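Local coordinates for protein phosphinothricin N-acetyltransferase (Brucella ovis, PDB 5DWN) that binds acetyl-CoA and, as a member of the GNAT family, probably transfers its acetyl group to a small acceptor such as phosphinothricin, at residues 33-38 against 158-163; 73-78 against 92-97; 105-110 against 143-148. All coordinates share one frame; numbering follows the deposited sequence.

Interaction 1: 33-38 against 158-163; sequences TGTGSY and FKHGRW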
loop_
_atom_site.group_PDB
_atom_site.type_symbol
_atom_site.label_atom_id
_atom_site.label_comp_id
_atom_site.label_asym_id
_atom_site.label_seq_id
_atom_site.Cartn_x
_atom_site.Cartn_y
_atom_site.Cartn_z
ATOM N N THR A 33 14.573 8.285 15.453
ATOM C CA THR A 33 15.051 7.282 16.389
ATOM C C THR A 33 14.392 5.923 16.222
ATOM O O THR A 33 14.810 4.974 16.886
ATOM C CB THR A 33 14.839 7.761 17.832
ATOM O OG1 THR A 33 13.436 7.823 18.102
ATOM C CG2 THR A 33 15.463 9.142 18.032
ATOM N N GLY A 34 13.387 5.792 15.352
ATOM C CA GLY A 34 12.636 4.565 15.249
ATOM C C GLY A 34 12.462 4.121 13.806
ATOM O O GLY A 34 12.732 4.856 12.861
ATOM N N THR A 35 11.989 2.888 13.670
ATOM C CA THR A 35 11.760 2.238 12.387
ATOM C C THR A 35 10.287 1.980 12.137
ATOM O O THR A 35 9.942 1.283 11.177
ATOM C CB THR A 35 12.525 0.920 12.338
ATOM O OG1 THR A 35 12.221 0.157 13.519
ATOM C CG2 THR A 35 14.037 1.176 12.266
ATOM N N GLY A 36 9.406 2.487 12.997
ATOM C CA GLY A 36 7.990 2.423 12.686
ATOM C C GLY A 36 7.664 3.209 11.433
ATOM O O GLY A 36 6.868 2.769 10.602
ATOM N N SER A 37 8.303 4.365 11.264
ATOM C CA SER A 37 8.170 5.143 10.045
ATOM C C SER A 37 9.283 4.757 9.083
ATOM O O SER A 37 10.441 4.598 9.488
ATOM C CB SER A 37 8.228 6.648 10.331
ATOM O OG SER A 37 8.353 7.413 9.111
ATOM N N TYR A 38 8.931 4.604 7.810
ATOM C CA TYR A 38 9.922 4.324 6.773
ATOM C C TYR A 38 10.427 5.597 6.107
ATOM O O TYR A 38 11.163 5.530 5.112
ATOM C CB TYR A 38 9.357 3.360 5.725
ATOM C CG TYR A 38 9.372 1.888 6.150
ATOM C CD1 TYR A 38 9.551 1.516 7.492
ATOM C CD2 TYR A 38 9.215 0.875 5.206
ATOM C CE1 TYR A 38 9.560 0.178 7.877
ATOM C CE2 TYR A 38 9.236 -0.472 5.578
ATOM C CZ TYR A 38 9.396 -0.808 6.918
ATOM O OH TYR A 38 9.400 -2.134 7.276
ATOM N N PHE A 158 14.707 -0.842 4.422
ATOM C CA PHE A 158 16.055 -0.793 4.980
ATOM C C PHE A 158 16.225 0.552 5.668
ATOM O O PHE A 158 16.051 1.599 5.037
ATOM C CB PHE A 158 17.127 -0.991 3.908
ATOM C CG PHE A 158 18.486 -1.202 4.469
ATOM C CD1 PHE A 158 18.880 -2.461 4.918
ATOM C CD2 PHE A 158 19.379 -0.141 4.569
ATOM C CE1 PHE A 158 20.152 -2.656 5.455
ATOM C CE2 PHE A 158 20.642 -0.327 5.105
ATOM C CZ PHE A 158 21.030 -1.590 5.548
ATOM N N LYS A 159 16.559 0.526 6.956
ATOM C CA LYS A 159 16.728 1.761 7.706
ATOM C C LYS A 159 17.584 1.471 8.931
ATOM O O LYS A 159 17.506 0.386 9.512
ATOM C CB LYS A 159 15.369 2.347 8.117
ATOM C CG LYS A 159 15.452 3.687 8.864
ATOM C CD LYS A 159 14.047 4.273 9.098
ATOM C CE LYS A 159 14.098 5.413 10.134
ATOM N NZ LYS A 159 12.740 6.072 10.363
ATOM N N HIS A 160 18.412 2.449 9.312
ATOM C CA HIS A 160 19.295 2.307 10.473
ATOM C C HIS A 160 20.185 1.071 10.360
ATOM O O HIS A 160 20.425 0.376 11.346
ATOM C CB HIS A 160 18.504 2.253 11.780
ATOM C CG HIS A 160 17.865 3.548 12.166
ATOM N ND1 HIS A 160 17.963 4.690 11.403
ATOM C CD2 HIS A 160 17.108 3.875 13.240
ATOM C CE1 HIS A 160 17.291 5.665 11.986
ATOM N NE2 HIS A 160 16.766 5.197 13.102
ATOM N N GLY A 161 20.667 0.790 9.152
ATOM C CA GLY A 161 21.570 -0.322 8.916
ATOM C C GLY A 161 20.958 -1.711 8.935
ATOM O O GLY A 161 21.712 -2.687 8.912
ATOM N N ARG A 162 19.625 -1.835 8.932
ATOM C CA ARG A 162 18.918 -3.093 9.158
ATOM C C ARG A 162 17.836 -3.303 8.106
ATOM O O ARG A 162 17.126 -2.362 7.758
ATOM C CB ARG A 162 18.232 -3.100 10.546
ATOM C CG ARG A 162 19.107 -3.597 11.665
ATOM C CD ARG A 162 18.265 -4.031 12.852
ATOM N NE ARG A 162 17.469 -2.942 13.397
ATOM C CZ ARG A 162 16.147 -2.905 13.380
ATOM N NH1 ARG A 162 15.459 -3.914 12.845
ATOM N NH2 ARG A 162 15.517 -1.864 13.913
ATOM N N TRP A 163 17.675 -4.544 7.638
ATOM C CA TRP A 163 16.482 -4.895 6.874
ATOM C C TRP A 163 15.286 -4.997 7.806
ATOM O O TRP A 163 15.412 -5.457 8.942
ATOM C CB TRP A 163 16.663 -6.221 6.138
ATOM C CG TRP A 163 17.499 -6.099 4.913
ATOM C CD1 TRP A 163 18.751 -6.597 4.722
ATOM C CD2 TRP A 163 17.144 -5.419 3.700
ATOM N NE1 TRP A 163 19.205 -6.271 3.465
ATOM C CE2 TRP A 163 18.236 -5.547 2.817
ATOM C CE3 TRP A 163 16.007 -4.710 3.279
ATOM C CZ2 TRP A 163 18.224 -5.004 1.531
ATOM C CZ3 TRP A 163 15.998 -4.161 2.005
ATOM C CH2 TRP A 163 17.104 -4.314 1.145
#
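Lys159 reaches from the end of its strand into the curl of loop 33-38 and sets its ammonium among backbone carbonyls. With CG anti to the backbone N (chi1 -177°) and every later torsion near 180°, the chain is fully extended and delivers NZ to the loop. There NZ donates to Gly34 O at 2.8 Å, nearly in line with that C=O, and to Ser37 O at 2.9 Å, coming from above the plane of the second carbonyl. Val31 O and Glu39 O also accept from the same nitrogen, which suits a lysine: its buried charge is met by carbonyl oxygens, and by gripping several of them it ties the curl together. The lysine also opens a type I' turn, Lys159 to Arg162, which forms the tip of the beta hairpin made by the last two strands of the GNAT fold, 148-159 and 162-172. Gly161, with positive phi, fits such a turn well.

Beside the lysine, the His160 ring points its edge at the end of helix 20-33, with NE2 4.0 Å from Thr33 C and weakly hydrogen-bonded to Leu32 O. Thr35 and Arg162 cross at about a right angle, and the methyl CG2 of Thr35 lies 3.8 Å from Arg162 NH2. Their polar ends converge on Asp131, which forms a salt bridge with Arg162 and accepts a hydrogen bond from Thr35 OG1.

Interaction 2: 73-78 against 92-97; sequences GYAYAS and DSIYIA. With ACO (acetyl coenzyme *a), chain E.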
loop_
_atom_site.group_PDB
_atom_site.type_symbol
_atom_site.label_atom_id
_atom_site.label_comp_id
_atom_site.label_asym_id
_atom_site.label_seq_id
_atom_site.Cartn_x
_atom_site.Cartn_y
_atom_site.Cartn_z
ATOM N N GLY A 73 0.204 12.662 21.925
ATOM C CA GLY A 73 0.194 11.659 20.878
ATOM C C GLY A 73 -0.882 12.042 19.886
ATOM O O GLY A 73 -1.731 12.893 20.159
ATOM N N TYR A 74 -0.820 11.416 18.713
ATOM C CA TYR A 74 -1.851 11.657 17.714
ATOM C C TYR A 74 -2.084 10.381 16.932
ATOM O O TYR A 74 -1.277 9.454 16.960
ATOM C CB TYR A 74 -1.473 12.798 16.766
ATOM C CG TYR A 74 -0.278 12.469 15.896
ATOM C CD1 TYR A 74 1.019 12.726 16.332
ATOM C CD2 TYR A 74 -0.447 11.898 14.633
ATOM C CE1 TYR A 74 2.122 12.421 15.526
ATOM C CE2 TYR A 74 0.653 11.585 13.830
ATOM C CZ TYR A 74 1.928 11.861 14.279
ATOM O OH TYR A 74 3.011 11.558 13.479
ATOM N N ALA A 75 -3.218 10.356 16.235
ATOM C CA ALA A 75 -3.599 9.228 15.411
ATOM C C ALA A 75 -4.497 9.749 14.304
ATOM O O ALA A 75 -5.259 10.705 14.494
ATOM C CB ALA A 75 -4.330 8.145 16.229
ATOM N N TYR A 76 -4.412 9.114 13.150
ATOM C CA TYR A 76 -5.302 9.509 12.074
ATOM C C TYR A 76 -5.548 8.303 11.188
ATOM O O TYR A 76 -4.829 7.302 11.241
ATOM C CB TYR A 76 -4.720 10.670 11.250
ATOM C CG TYR A 76 -3.459 10.313 10.493
ATOM C CD1 TYR A 76 -3.511 9.761 9.202
ATOM C CD2 TYR A 76 -2.203 10.545 11.052
ATOM C CE1 TYR A 76 -2.334 9.447 8.505
ATOM C CE2 TYR A 76 -1.044 10.236 10.366
ATOM C CZ TYR A 76 -1.107 9.688 9.096
ATOM O OH TYR A 76 0.078 9.388 8.431
ATOM N N ALA A 77 -6.560 8.430 10.354
ATOM C CA ALA A 77 -6.862 7.440 9.343
ATOM C C ALA A 77 -6.653 8.055 7.973
ATOM O O ALA A 77 -6.699 9.275 7.804
ATOM C CB ALA A 77 -8.307 6.943 9.477
ATOM N N SER A 78 -6.420 7.193 6.993
ATOM C CA SER A 78 -6.287 7.611 5.603
ATOM C C SER A 78 -6.595 6.394 4.737
ATOM O O SER A 78 -6.863 5.301 5.243
ATOM C CB SER A 78 -4.878 8.132 5.317
ATOM O OG SER A 78 -3.951 7.113 5.683
ATOM N N ASP A 92 -4.767 2.972 9.697
ATOM C CA ASP A 92 -4.541 3.823 10.870
ATOM C C ASP A 92 -3.050 4.094 11.052
ATOM O O ASP A 92 -2.203 3.284 10.673
ATOM C CB ASP A 92 -5.135 3.214 12.166
ATOM C CG ASP A 92 -4.381 1.959 12.660
ATOM O OD1 ASP A 92 -3.608 2.027 13.654
ATOM O OD2 ASP A 92 -4.584 0.888 12.062
ATOM N N SER A 93 -2.730 5.275 11.583
ATOM C CA SER A 93 -1.364 5.627 11.960
ATOM C C SER A 93 -1.430 6.255 13.337
ATOM O O SER A 93 -2.340 7.039 13.603
ATOM C CB SER A 93 -0.709 6.625 10.962
ATOM O OG SER A 93 -0.810 6.175 9.610
ATOM N N ILE A 94 -0.478 5.932 14.208
ATOM C CA ILE A 94 -0.530 6.488 15.558
ATOM C C ILE A 94 0.883 6.638 16.082
ATOM O O ILE A 94 1.730 5.764 15.879
ATOM C CB ILE A 94 -1.399 5.611 16.481
ATOM C CG1 ILE A 94 -1.376 6.120 17.926
ATOM C CG2 ILE A 94 -0.927 4.181 16.443
ATOM C CD1 ILE A 94 -2.542 5.582 18.738
ATOM N N TYR A 95 1.136 7.778 16.732
ATOM C CA TYR A 95 2.447 8.127 17.264
ATOM C C TYR A 95 2.267 8.768 18.631
ATOM O O TYR A 95 1.504 9.727 18.766
ATOM C CB TYR A 95 3.185 9.089 16.334
ATOM C CG TYR A 95 3.640 8.415 15.073
ATOM C CD1 TYR A 95 4.909 7.883 14.989
ATOM C CD2 TYR A 95 2.783 8.257 13.982
ATOM C CE1 TYR A 95 5.340 7.236 13.851
ATOM C CE2 TYR A 95 3.218 7.607 12.822
ATOM C CZ TYR A 95 4.495 7.096 12.780
ATOM O OH TYR A 95 4.964 6.438 11.668
ATOM N N ILE A 96 2.995 8.264 19.622
ATOM C CA ILE A 96 2.920 8.742 21.003
ATOM C C ILE A 96 4.280 9.317 21.380
ATOM O O ILE A 96 5.316 8.756 21.009
ATOM C CB ILE A 96 2.527 7.594 21.953
ATOM C CG1 ILE A 96 1.207 6.952 21.513
ATOM C CG2 ILE A 96 2.439 8.067 23.423
ATOM C CD1 ILE A 96 -0.012 7.906 21.619
ATOM N N ALA A 97 4.285 10.444 22.084
ATOM C CA ALA A 97 5.554 11.028 22.509
ATOM C C ALA A 97 6.291 10.049 23.426
ATOM O O ALA A 97 5.657 9.351 24.216
ATOM C CB ALA A 97 5.327 12.361 23.233
HETATM N N1A ACO E . 5.604 -4.679 24.823
HETATM C C2A ACO E . 4.494 -5.374 25.095
HETATM N N3A ACO E . 3.228 -4.947 25.149
HETATM C C4A ACO E . 3.154 -3.637 24.891
HETATM C C5A ACO E . 4.211 -2.787 24.607
HETATM C C6A ACO E . 5.497 -3.360 24.565
HETATM N N6A ACO E . 6.604 -2.684 24.242
HETATM N N7A ACO E . 3.760 -1.492 24.396
HETATM C C8A ACO E . 2.461 -1.590 24.543
HETATM N N9A ACO E . 2.025 -2.854 24.842
HETATM C C1B ACO E . 0.639 -3.262 25.056
HETATM C C2B ACO E . 0.040 -2.733 26.364
HETATM O O2B ACO E . 0.193 -3.663 27.432
HETATM C C3B ACO E . -1.428 -2.576 25.972
HETATM O O3B ACO E . -2.142 -3.827 26.067
HETATM P P3B ACO E . -3.155 -4.201 27.275
HETATM O O7A ACO E . -3.763 -5.537 26.996
HETATM O O8A ACO E . -2.273 -4.157 28.530
HETATM O O9A ACO E . -4.189 -3.084 27.358
HETATM C C4B ACO E . -1.368 -2.159 24.500
HETATM O O4B ACO E . -0.142 -2.736 23.996
HETATM C C5B ACO E . -1.383 -0.670 24.256
HETATM O O5B ACO E . -0.449 -0.056 25.168
HETATM P P1A ACO E . -0.183 1.495 25.204
HETATM O O1A ACO E . 0.445 1.952 26.465
HETATM O O2A ACO E . -1.445 2.237 24.900
HETATM O O3A ACO E . 0.779 1.799 23.973
HETATM P P2A ACO E . 1.483 3.163 23.558
HETATM O O4A ACO E . 0.808 4.281 24.236
HETATM O O5A ACO E . 2.958 3.075 23.951
HETATM O O6A ACO E . 1.345 3.211 21.980
HETATM C CBP ACO E . 2.792 2.851 20.071
HETATM C CCP ACO E . 2.036 2.209 21.233
HETATM C CDP ACO E . 3.483 1.745 19.267
HETATM C CEP ACO E . 1.788 3.592 19.177
HETATM C CAP ACO E . 3.836 3.851 20.628
HETATM O OAP ACO E . 4.754 3.160 21.450
HETATM C C9P ACO E . 4.588 4.671 19.593
HETATM O O9P ACO E . 4.149 5.765 19.251
HETATM N N8P ACO E . 5.705 4.126 19.100
HETATM C C7P ACO E . 6.630 4.844 18.232
HETATM C C6P ACO E . 5.958 5.351 16.969
HETATM C C5P ACO E . 5.439 4.229 16.105
HETATM O O5P ACO E . 6.117 3.234 15.876
HETATM N N4P ACO E . 4.225 4.397 15.590
HETATM C C3P ACO E . 3.642 3.460 14.642
HETATM C C2P ACO E . 2.673 2.515 15.320
HETATM S S1P ACO E . 1.976 1.267 14.182
HETATM C C ACO E . 0.783 2.148 13.227
HETATM O O ACO E . 0.617 3.333 13.326
HETATM C CH3 ACO E . 0.059 1.274 12.245
HETATM O O HOH W 1 -3.151 6.190 8.322
#
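Tyr74 and Tyr95 are paired across two antiparallel strands, joined by two backbone hydrogen bonds: Tyr74 N to Tyr95 O and Tyr95 N to Tyr74 O, both 2.9 Å. A second such pair links Tyr76 and Ser93. Between these hydrogen-bonded positions come the non-hydrogen-bonded pairs, where the CA atoms come closer together and CA-H...O contacts form, as from Ala75 CA to Ser93 O at 3.1 Å.

Aromatic packing fills the face that carries the tyrosines. The rings of Tyr74 and Tyr95 lie side by side, pointing the same way, their planes 22° apart but slid so far that they barely overlap; Tyr74 OH instead rests 3.3 Å from Tyr95 CD2. Tyr76 turns one ring face to Ser93, whose CB makes a CH-pi contact 3.9 Å from the ring centroid, while Ser93 OG shares a water with Ser78 OG. Chi1 near +65° in both Tyr74 and Tyr76 brings their rings toward the side chains of Tyr95 and Ser93.

The opposite face carries Gly73, Ala75, Ile94 and Ile96, with Asp92 beyond them, its OD1 held by His142 NE2. Ala75 CB meets Ile94 CB, and Gly73 suits its place because Ile96 CD1 packs directly on its CA.

Contacts with acetyl-CoA use strand 92-96 and its backbone. Ile94 N donates to the acetyl oxygen O, Ile94 O accepts from N4P at 2.9 Å, and Ile96 N donates to O9P at 2.8 Å. Tyr95 lays one ring face under N4P. Thus the pantetheine arm runs beside the strand much as another strand would, the mode of cofactor binding characteristic of the central GNAT strand.

Interaction 3: 105-110 against 143-148; sequences IGKLLL and ESLGFT. With ACO (acetyl coenzyme *a), chain E.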
loop_
_atom_site.group_PDB
_atom_site.type_symbol
_atom_site.label_atom_id
_atom_site.label_comp_id
_atom_site.label_asym_id
_atom_site.label_seq_id
_atom_site.Cartn_x
_atom_site.Cartn_y
_atom_site.Cartn_z
ATOM N N ILE A 105 -2.071 5.426 26.419
ATOM C CA ILE A 105 -2.530 6.530 25.577
ATOM C C ILE A 105 -2.711 6.072 24.132
ATOM O O ILE A 105 -3.672 6.466 23.461
ATOM C CB ILE A 105 -1.555 7.712 25.687
ATOM C CG1 ILE A 105 -1.540 8.237 27.110
ATOM C CG2 ILE A 105 -1.921 8.822 24.721
ATOM C CD1 ILE A 105 -0.385 9.172 27.375
ATOM N N GLY A 106 -1.793 5.246 23.624
ATOM C CA GLY A 106 -1.996 4.664 22.306
ATOM C C GLY A 106 -3.305 3.896 22.209
ATOM O O GLY A 106 -4.021 3.986 21.209
ATOM N N LYS A 107 -3.633 3.128 23.249
ATOM C CA LYS A 107 -4.877 2.369 23.233
ATOM C C LYS A 107 -6.082 3.299 23.271
ATOM O O LYS A 107 -7.049 3.094 22.535
ATOM C CB LYS A 107 -4.907 1.385 24.405
ATOM C CG LYS A 107 -5.882 0.238 24.222
ATOM C CD LYS A 107 -5.792 -0.724 25.400
ATOM C CE LYS A 107 -6.610 -1.985 25.140
ATOM N NZ LYS A 107 -6.723 -2.852 26.374
ATOM N N LEU A 108 -6.029 4.340 24.109
ATOM C CA LEU A 108 -7.130 5.299 24.183
ATOM C C LEU A 108 -7.365 5.979 22.838
ATOM O O LEU A 108 -8.517 6.180 22.424
ATOM C CB LEU A 108 -6.820 6.336 25.260
ATOM C CG LEU A 108 -7.868 7.199 25.938
ATOM C CD1 LEU A 108 -8.917 6.322 26.623
ATOM C CD2 LEU A 108 -7.181 8.112 26.962
ATOM N N LEU A 109 -6.285 6.365 22.153
ATOM C CA LEU A 109 -6.408 7.054 20.866
ATOM C C LEU A 109 -6.915 6.125 19.780
ATOM O O LEU A 109 -7.767 6.505 18.964
ATOM C CB LEU A 109 -5.047 7.621 20.424
ATOM C CG LEU A 109 -4.699 9.072 20.688
ATOM C CD1 LEU A 109 -3.222 9.305 20.326
ATOM C CD2 LEU A 109 -5.607 9.991 19.880
ATOM N N LEU A 110 -6.342 4.924 19.705
ATOM C CA LEU A 110 -6.737 3.993 18.662
ATOM C C LEU A 110 -8.173 3.538 18.861
ATOM O O LEU A 110 -8.914 3.370 17.886
ATOM C CB LEU A 110 -5.774 2.800 18.626
ATOM C CG LEU A 110 -6.044 1.795 17.495
ATOM C CD1 LEU A 110 -6.183 2.494 16.132
ATOM C CD2 LEU A 110 -4.958 0.690 17.454
ATOM N N GLU A 143 -3.114 -5.802 18.396
ATOM C CA GLU A 143 -3.737 -7.018 18.919
ATOM C C GLU A 143 -4.712 -6.714 20.057
ATOM O O GLU A 143 -5.775 -7.337 20.150
ATOM C CB GLU A 143 -2.670 -8.020 19.388
ATOM C CG GLU A 143 -1.825 -8.615 18.256
ATOM C CD GLU A 143 -0.755 -9.589 18.742
ATOM O OE1 GLU A 143 -0.530 -9.696 19.977
ATOM O OE2 GLU A 143 -0.145 -10.253 17.882
ATOM N N SER A 144 -4.359 -5.781 20.950
ATOM C CA SER A 144 -5.179 -5.537 22.140
ATOM C C SER A 144 -6.545 -4.953 21.792
ATOM O O SER A 144 -7.459 -4.989 22.626
ATOM C CB SER A 144 -4.468 -4.581 23.106
ATOM O OG SER A 144 -4.534 -3.237 22.620
ATOM N N LEU A 145 -6.692 -4.377 20.602
ATOM C CA LEU A 145 -7.969 -3.846 20.145
ATOM C C LEU A 145 -8.580 -4.707 19.042
ATOM O O LEU A 145 -9.419 -4.227 18.272
ATOM C CB LEU A 145 -7.803 -2.397 19.682
ATOM C CG LEU A 145 -7.631 -1.423 20.858
ATOM C CD1 LEU A 145 -7.141 -0.048 20.395
ATOM C CD2 LEU A 145 -8.927 -1.291 21.679
ATOM N N GLY A 146 -8.166 -5.969 18.942
ATOM C CA GLY A 146 -8.851 -6.916 18.088
ATOM C C GLY A 146 -8.346 -7.023 16.660
ATOM O O GLY A 146 -8.905 -7.814 15.892
ATOM N N PHE A 147 -7.329 -6.253 16.265
ATOM C CA PHE A 147 -6.734 -6.470 14.945
ATOM C C PHE A 147 -6.177 -7.885 14.864
ATOM O O PHE A 147 -5.623 -8.399 15.836
ATOM C CB PHE A 147 -5.603 -5.473 14.666
ATOM C CG PHE A 147 -6.047 -4.066 14.357
ATOM C CD1 PHE A 147 -6.561 -3.242 15.348
ATOM C CD2 PHE A 147 -5.894 -3.545 13.074
ATOM C CE1 PHE A 147 -6.945 -1.916 15.059
ATOM C CE2 PHE A 147 -6.275 -2.248 12.775
ATOM C CZ PHE A 147 -6.805 -1.425 13.773
ATOM N N THR A 148 -6.320 -8.525 13.706
ATOM C CA THR A 148 -5.747 -9.848 13.485
ATOM C C THR A 148 -4.646 -9.761 12.439
ATOM O O THR A 148 -4.687 -8.907 11.552
ATOM C CB THR A 148 -6.818 -10.857 13.037
ATOM O OG1 THR A 148 -7.403 -10.401 11.816
ATOM C CG2 THR A 148 -7.926 -10.963 14.082
HETATM N N1A ACO E . 5.604 -4.679 24.823
HETATM C C2A ACO E . 4.494 -5.374 25.095
HETATM N N3A ACO E . 3.228 -4.947 25.149
HETATM C C4A ACO E . 3.154 -3.637 24.891
HETATM C C5A ACO E . 4.211 -2.787 24.607
HETATM C C6A ACO E . 5.497 -3.360 24.565
HETATM N N6A ACO E . 6.604 -2.684 24.242
HETATM N N7A ACO E . 3.760 -1.492 24.396
HETATM C C8A ACO E . 2.461 -1.590 24.543
HETATM N N9A ACO E . 2.025 -2.854 24.842
HETATM C C1B ACO E . 0.639 -3.262 25.056
HETATM C C2B ACO E . 0.040 -2.733 26.364
HETATM O O2B ACO E . 0.193 -3.663 27.432
HETATM C C3B ACO E . -1.428 -2.576 25.972
HETATM O O3B ACO E . -2.142 -3.827 26.067
HETATM P P3B ACO E . -3.155 -4.201 27.275
HETATM O O7A ACO E . -3.763 -5.537 26.996
HETATM O O8A ACO E . -2.273 -4.157 28.530
HETATM O O9A ACO E . -4.189 -3.084 27.358
HETATM C C4B ACO E . -1.368 -2.159 24.500
HETATM O O4B ACO E . -0.142 -2.736 23.996
HETATM C C5B ACO E . -1.383 -0.670 24.256
HETATM O O5B ACO E . -0.449 -0.056 25.168
HETATM P P1A ACO E . -0.183 1.495 25.204
HETATM O O1A ACO E . 0.445 1.952 26.465
HETATM O O2A ACO E . -1.445 2.237 24.900
HETATM O O3A ACO E . 0.779 1.799 23.973
HETATM P P2A ACO E . 1.483 3.163 23.558
HETATM O O4A ACO E . 0.808 4.281 24.236
HETATM O O5A ACO E . 2.958 3.075 23.951
HETATM O O6A ACO E . 1.345 3.211 21.980
HETATM C CBP ACO E . 2.792 2.851 20.071
HETATM C CCP ACO E . 2.036 2.209 21.233
HETATM C CDP ACO E . 3.483 1.745 19.267
HETATM C CEP ACO E . 1.788 3.592 19.177
HETATM C CAP ACO E . 3.836 3.851 20.628
HETATM O OAP ACO E . 4.754 3.160 21.450
HETATM C C9P ACO E . 4.588 4.671 19.593
HETATM O O9P ACO E . 4.149 5.765 19.251
HETATM N N8P ACO E . 5.705 4.126 19.100
HETATM C C7P ACO E . 6.630 4.844 18.232
HETATM C C6P ACO E . 5.958 5.351 16.969
HETATM C C5P ACO E . 5.439 4.229 16.105
HETATM O O5P ACO E . 6.117 3.234 15.876
HETATM N N4P ACO E . 4.225 4.397 15.590
HETATM C C3P ACO E . 3.642 3.460 14.642
HETATM C C2P ACO E . 2.673 2.515 15.320
HETATM S S1P ACO E . 1.976 1.267 14.182
HETATM C C ACO E . 0.783 2.148 13.227
HETATM O O ACO E . 0.617 3.333 13.326
HETATM C CH3 ACO E . 0.059 1.274 12.245
HETATM O O HOH W 2 -7.637 -5.107 25.271
#
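Leu145 pushes its CD1 methyl against Leu110, 3.6 Å from both CB and CG, and this is the tight heart of the contact between helix 105-119 and the segment that leaves helix 136-144. The two leucines slide past each other in opposite directions, the end methyl of Leu145 lying against the flank of Leu110. Deeper in, Leu110 CD2 approaches Phe147 CE1 at 4.1 Å, the side chains crossing obliquely. Both are buried, and between the two segments this side is all carbon; Asp92, which lies against both, has its OD1 held by His142.

The helix beginning at 105 follows the acetyl-CoA-binding loop of the GNAT fold, and its N-terminal amides grip the pyrophosphate: Gly106 N donates to O4A at 2.8 Å and Lys107 N to O2A at 2.9 Å. Gly106 has to be bare, since a CB there would collide with O6A. Across the contact, helix 136-144 stops in a Schellman motif whose C-prime residue, Gly146, takes up the positive phi and turns the chain toward strand 148-159.

Toward the cofactor's ribose phosphate, Lys107 and Ser144 are only partly buried and the packing loosens. Lys107 runs out extended, its CG 4.0 Å from Leu145 CD1 and its CE 3.5 Å from Ser144 OG, a hydroxyl hydrogen-bonded to Leu141 O. A lysine fits because its methylenes can lie along the leucine and serine while NZ carries charge to the 3'-phosphate, donating to O9A at 2.7 Å. The same ammonium donates to a water that in turn donates to Ser144 O.

Interaction 2 is the core contact, close to the centre of the chain and almost wholly buried, whereas interactions 1 and 3 are only partly buried and lie farther out. Its chemistry is regular strand pairing with side chains on both faces; interaction 1 relies on a buried lysine capturing loop carbonyls, and interaction 3 on leucine packing edged by water and phosphate. Interactions 2 and 3 touch, Ile94 CD1 lying on Gly106 O, and divide acetyl-CoA: strand 92-96 takes the pantetheine and acetyl end, helix 105-110 the phosphates. Interactions 1 and 2 reach one sheet and meet where Ser37 packs on Tyr95; Gly36 also touches acetyl-CoA, but interaction 1 stays clear of interaction 3.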